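Local coordinates for carbohydrate deacetylase (Enterococcus faecalis, PDB 2I5I), which probably removes acetyl groups from acetylated carbohydrates, a magnesium-dependent step in the breakdown of oligosaccharides, at residues 193-198 against 241-246. Sequence-based numbering, arbitrary orientation.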
ATOM      1  N   THR A 193     -29.190  -6.411 -25.299  1.00 28.93           N
ATOM      2  CA  THR A 193     -29.810  -7.028 -24.136  1.00 32.25           C
ATOM      3  C   THR A 193     -29.727  -6.068 -22.952  1.00 36.72           C
ATOM      4  O   THR A 193     -30.680  -5.912 -22.194  1.00 28.41           O
ATOM      5  CB  THR A 193     -29.165  -8.370 -23.778  1.00 31.03           C
ATOM      6  OG1 THR A 193     -29.323  -9.321 -24.832  1.00 30.82           O
ATOM      7  CG2 THR A 193     -29.895  -9.017 -22.602  1.00 31.82           C
ATOM      8  N   ILE A 194     -28.562  -5.433 -22.822  1.00 29.90           N
ATOM      9  CA  ILE A 194     -28.299  -4.566 -21.690  1.00 27.15           C
ATOM     10  C   ILE A 194     -29.200  -3.333 -21.749  1.00 25.16           C
ATOM     11  O   ILE A 194     -29.712  -2.900 -20.716  1.00 30.08           O
ATOM     12  CB  ILE A 194     -26.830  -4.101 -21.638  1.00 26.45           C
ATOM     13  CG1 ILE A 194     -25.843  -5.191 -21.230  1.00 32.06           C
ATOM     14  CG2 ILE A 194     -26.703  -2.868 -20.745  1.00 30.26           C
ATOM     15  CD1 ILE A 194     -25.950  -5.632 -19.789  1.00 23.73           C
ATOM     16  N   LEU A 195     -29.382  -2.775 -22.947  1.00 27.09           N
ATOM     17  CA  LEU A 195     -30.228  -1.594 -23.083  1.00 31.15           C
ATOM     18  C   LEU A 195     -31.667  -1.973 -22.709  1.00 24.82           C
ATOM     19  O   LEU A 195     -32.326  -1.240 -21.985  1.00 37.11           O
ATOM     20  CB  LEU A 195     -30.187  -1.010 -24.493  1.00 38.68           C
ATOM     21  CG  LEU A 195     -28.805  -0.651 -25.049  1.00 43.33           C
ATOM     22  CD1 LEU A 195     -28.886  -0.078 -26.453  1.00 45.36           C
ATOM     23  CD2 LEU A 195     -28.094   0.344 -24.147  1.00 30.18           C
ATOM     24  N   GLN A 196     -32.068  -3.124 -23.214  1.00 25.56           N
ATOM     25  CA  GLN A 196     -33.357  -3.739 -22.941  1.00 31.70           C
ATOM     26  C   GLN A 196     -33.618  -3.858 -21.447  1.00 33.72           C
ATOM     27  O   GLN A 196     -34.649  -3.471 -20.917  1.00 34.74           O
ATOM     28  CB  GLN A 196     -33.429  -5.143 -23.531  1.00 39.40           C
ATOM     29  CG  GLN A 196     -33.972  -5.275 -24.946  1.00 56.06           C
ATOM     30  CD  GLN A 196     -33.653  -6.668 -25.488  1.00 57.58           C
ATOM     31  OE1 GLN A 196     -34.069  -7.657 -24.883  1.00 65.38           O
ATOM     32  NE2 GLN A 196     -32.912  -6.736 -26.590  1.00 66.42           N
ATOM     33  N   LEU A 197     -32.635  -4.428 -20.748  1.00 28.36           N
ATOM     34  CA  LEU A 197     -32.800  -4.555 -19.307  1.00 32.77           C
ATOM     35  C   LEU A 197     -32.868  -3.180 -18.662  1.00 29.17           C
ATOM     36  O   LEU A 197     -33.569  -2.979 -17.676  1.00 31.85           O
ATOM     37  CB  LEU A 197     -31.652  -5.368 -18.717  1.00 29.92           C
ATOM     38  CG  LEU A 197     -31.592  -6.836 -19.101  1.00 27.57           C
ATOM     39  CD1 LEU A 197     -30.315  -7.478 -18.568  1.00 26.47           C
ATOM     40  CD2 LEU A 197     -32.815  -7.599 -18.595  1.00 37.53           C
ATOM     41  N   LEU A 198     -32.126  -2.226 -19.227  1.00 27.07           N
ATOM     42  CA  LEU A 198     -32.134  -0.898 -18.600  1.00 32.28           C
ATOM     43  C   LEU A 198     -33.510  -0.266 -18.783  1.00 30.43           C
ATOM     44  O   LEU A 198     -34.092   0.340 -17.888  1.00 26.83           O
ATOM     45  CB  LEU A 198     -31.021  -0.020 -19.171  1.00 29.70           C
ATOM     46  CG  LEU A 198     -29.580  -0.445 -18.876  1.00 25.46           C
ATOM     47  CD1 LEU A 198     -28.594   0.467 -19.599  1.00 24.94           C
ATOM     48  CD2 LEU A 198     -29.326  -0.448 -17.377  1.00 23.55           C
ATOM     49  N   SER A 241     -17.885  -1.027 -22.051  1.00 25.52           N
ATOM     50  CA  SER A 241     -18.110  -0.183 -23.219  1.00 23.40           C
ATOM     51  C   SER A 241     -18.686   1.180 -22.872  1.00 29.11           C
ATOM     52  O   SER A 241     -19.452   1.364 -21.930  1.00 26.98           O
ATOM     53  CB  SER A 241     -19.003  -0.905 -24.234  1.00 30.54           C
ATOM     54  OG  SER A 241     -20.345  -1.076 -23.812  1.00 29.37           O
ATOM     55  N   GLN A 242     -18.297   2.195 -23.657  1.00 27.35           N
ATOM     56  CA  GLN A 242     -18.842   3.532 -23.521  1.00 28.50           C
ATOM     57  C   GLN A 242     -20.355   3.575 -23.713  1.00 28.65           C
ATOM     58  O   GLN A 242     -21.043   4.347 -23.045  1.00 34.91           O
ATOM     59  CB  GLN A 242     -18.190   4.472 -24.548  1.00 41.69           C
ATOM     60  CG  GLN A 242     -18.507   5.940 -24.261  1.00 52.95           C
ATOM     61  CD  GLN A 242     -17.305   6.623 -23.628  1.00 62.26           C
ATOM     62  OE1 GLN A 242     -16.351   6.932 -24.343  1.00 64.06           O
ATOM     63  NE2 GLN A 242     -17.356   6.856 -22.319  1.00 66.38           N
ATOM     64  N   GLU A 243     -20.868   2.760 -24.625  1.00 32.74           N
ATOM     65  CA  GLU A 243     -22.296   2.721 -24.908  1.00 27.98           C
ATOM     66  C   GLU A 243     -23.089   2.312 -23.678  1.00 31.86           C
ATOM     67  O   GLU A 243     -24.124   2.887 -23.345  1.00 31.84           O
ATOM     68  CB  GLU A 243     -22.601   1.729 -26.033  1.00 31.41           C
ATOM     69  CG  GLU A 243     -24.090   1.711 -26.363  1.00 38.63           C
ATOM     70  CD  GLU A 243     -24.400   0.885 -27.600  1.00 52.43           C
ATOM     71  OE1 GLU A 243     -23.466   0.226 -28.107  1.00 58.74           O
ATOM     72  OE2 GLU A 243     -25.563   0.899 -28.057  1.00 50.01           O
ATOM     73  N   VAL A 244     -22.577   1.294 -22.985  1.00 29.59           N
ATOM     74  CA  VAL A 244     -23.282   0.867 -21.778  1.00 27.03           C
ATOM     75  C   VAL A 244     -23.257   1.950 -20.724  1.00 28.16           C
ATOM     76  O   VAL A 244     -24.307   2.288 -20.173  1.00 26.16           O
ATOM     77  CB  VAL A 244     -22.679  -0.442 -21.231  1.00 26.82           C
ATOM     78  CG1 VAL A 244     -23.309  -0.763 -19.887  1.00 31.34           C
ATOM     79  CG2 VAL A 244     -22.868  -1.537 -22.265  1.00 26.00           C
ATOM     80  N   LYS A 245     -22.083   2.521 -20.439  1.00 29.08           N
ATOM     81  CA  LYS A 245     -22.013   3.594 -19.452  1.00 34.36           C
ATOM     82  C   LYS A 245     -22.955   4.738 -19.816  1.00 35.23           C
ATOM     83  O   LYS A 245     -23.694   5.207 -18.947  1.00 31.41           O
ATOM     84  CB  LYS A 245     -20.577   4.114 -19.311  1.00 39.78           C
ATOM     85  CG  LYS A 245     -19.670   3.051 -18.695  1.00 39.25           C
ATOM     86  CD  LYS A 245     -18.227   3.525 -18.643  1.00 43.06           C
ATOM     87  CE  LYS A 245     -17.291   2.370 -18.316  1.00 35.83           C
ATOM     88  NZ  LYS A 245     -16.147   2.277 -19.268  1.00 46.10           N
ATOM     89  N   GLU A 246     -22.939   5.162 -21.075  1.00 31.04           N
ATOM     90  CA  GLU A 246     -23.819   6.256 -21.496  1.00 31.52           C
ATOM     91  C   GLU A 246     -25.291   5.909 -21.305  1.00 28.33           C
ATOM     92  O   GLU A 246     -26.077   6.770 -20.889  1.00 36.03           O
ATOM     93  CB  GLU A 246     -23.527   6.636 -22.959  1.00 37.61           C
ATOM     94  CG  GLU A 246     -22.330   7.581 -23.050  1.00 39.43           C
ATOM     95  CD  GLU A 246     -21.772   7.773 -24.440  1.00 43.03           C
ATOM     96  OE1 GLU A 246     -22.422   7.339 -25.416  1.00 45.09           O
ATOM     97  OE2 GLU A 246     -20.672   8.374 -24.520  1.00 49.76           O
TER
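Ile194 and Val244 meet where helix 191-203 packs against the first turn of helix 242-250, their alpha carbons 7.4 Å apart. From CB of Ile194, which points at the other helix, two branches part. CG2, set anti to the backbone N, reaches across to CG1 of Val244 at 4.1 Å and makes the contact; the CG1-CD1 branch lies beside the backbone N, anti to the carbonyl carbon. The whole side chain also rests on Phe184 and on Ile238 of helix 231-239. Val244 touches Ile238 too, so the three residues close a small apolar cluster among three helices. Branching at CB suits both residues, putting a methyl of each near its backbone, where the two can meet.

Nearer the solvent, the extended chain of Glu243 (chi1 -178°) carries its carboxylate to Leu195, OE2 lying 3.8 Å from CD1 as the side chains cross at about a right angle. Partly exposed Leu195 turns its apolar end to helix 242-250, touching Ala247 as Leu198 does; exposed Glu243 can keep its charge toward solvent.

Ser241 caps helix 242-250: its OG accepts a weak bond from Val244 N at 3.4 Å and is also hydrogen-bonded to Ile238 O. This is peripheral helix packing, about 20 Å from the chain centre to the contact centre and away from the predicted magnesium site. With no hydrogen bond or salt bridge joining the segments, their cohesion is mainly apolar, giving way at the edge to a carboxylate.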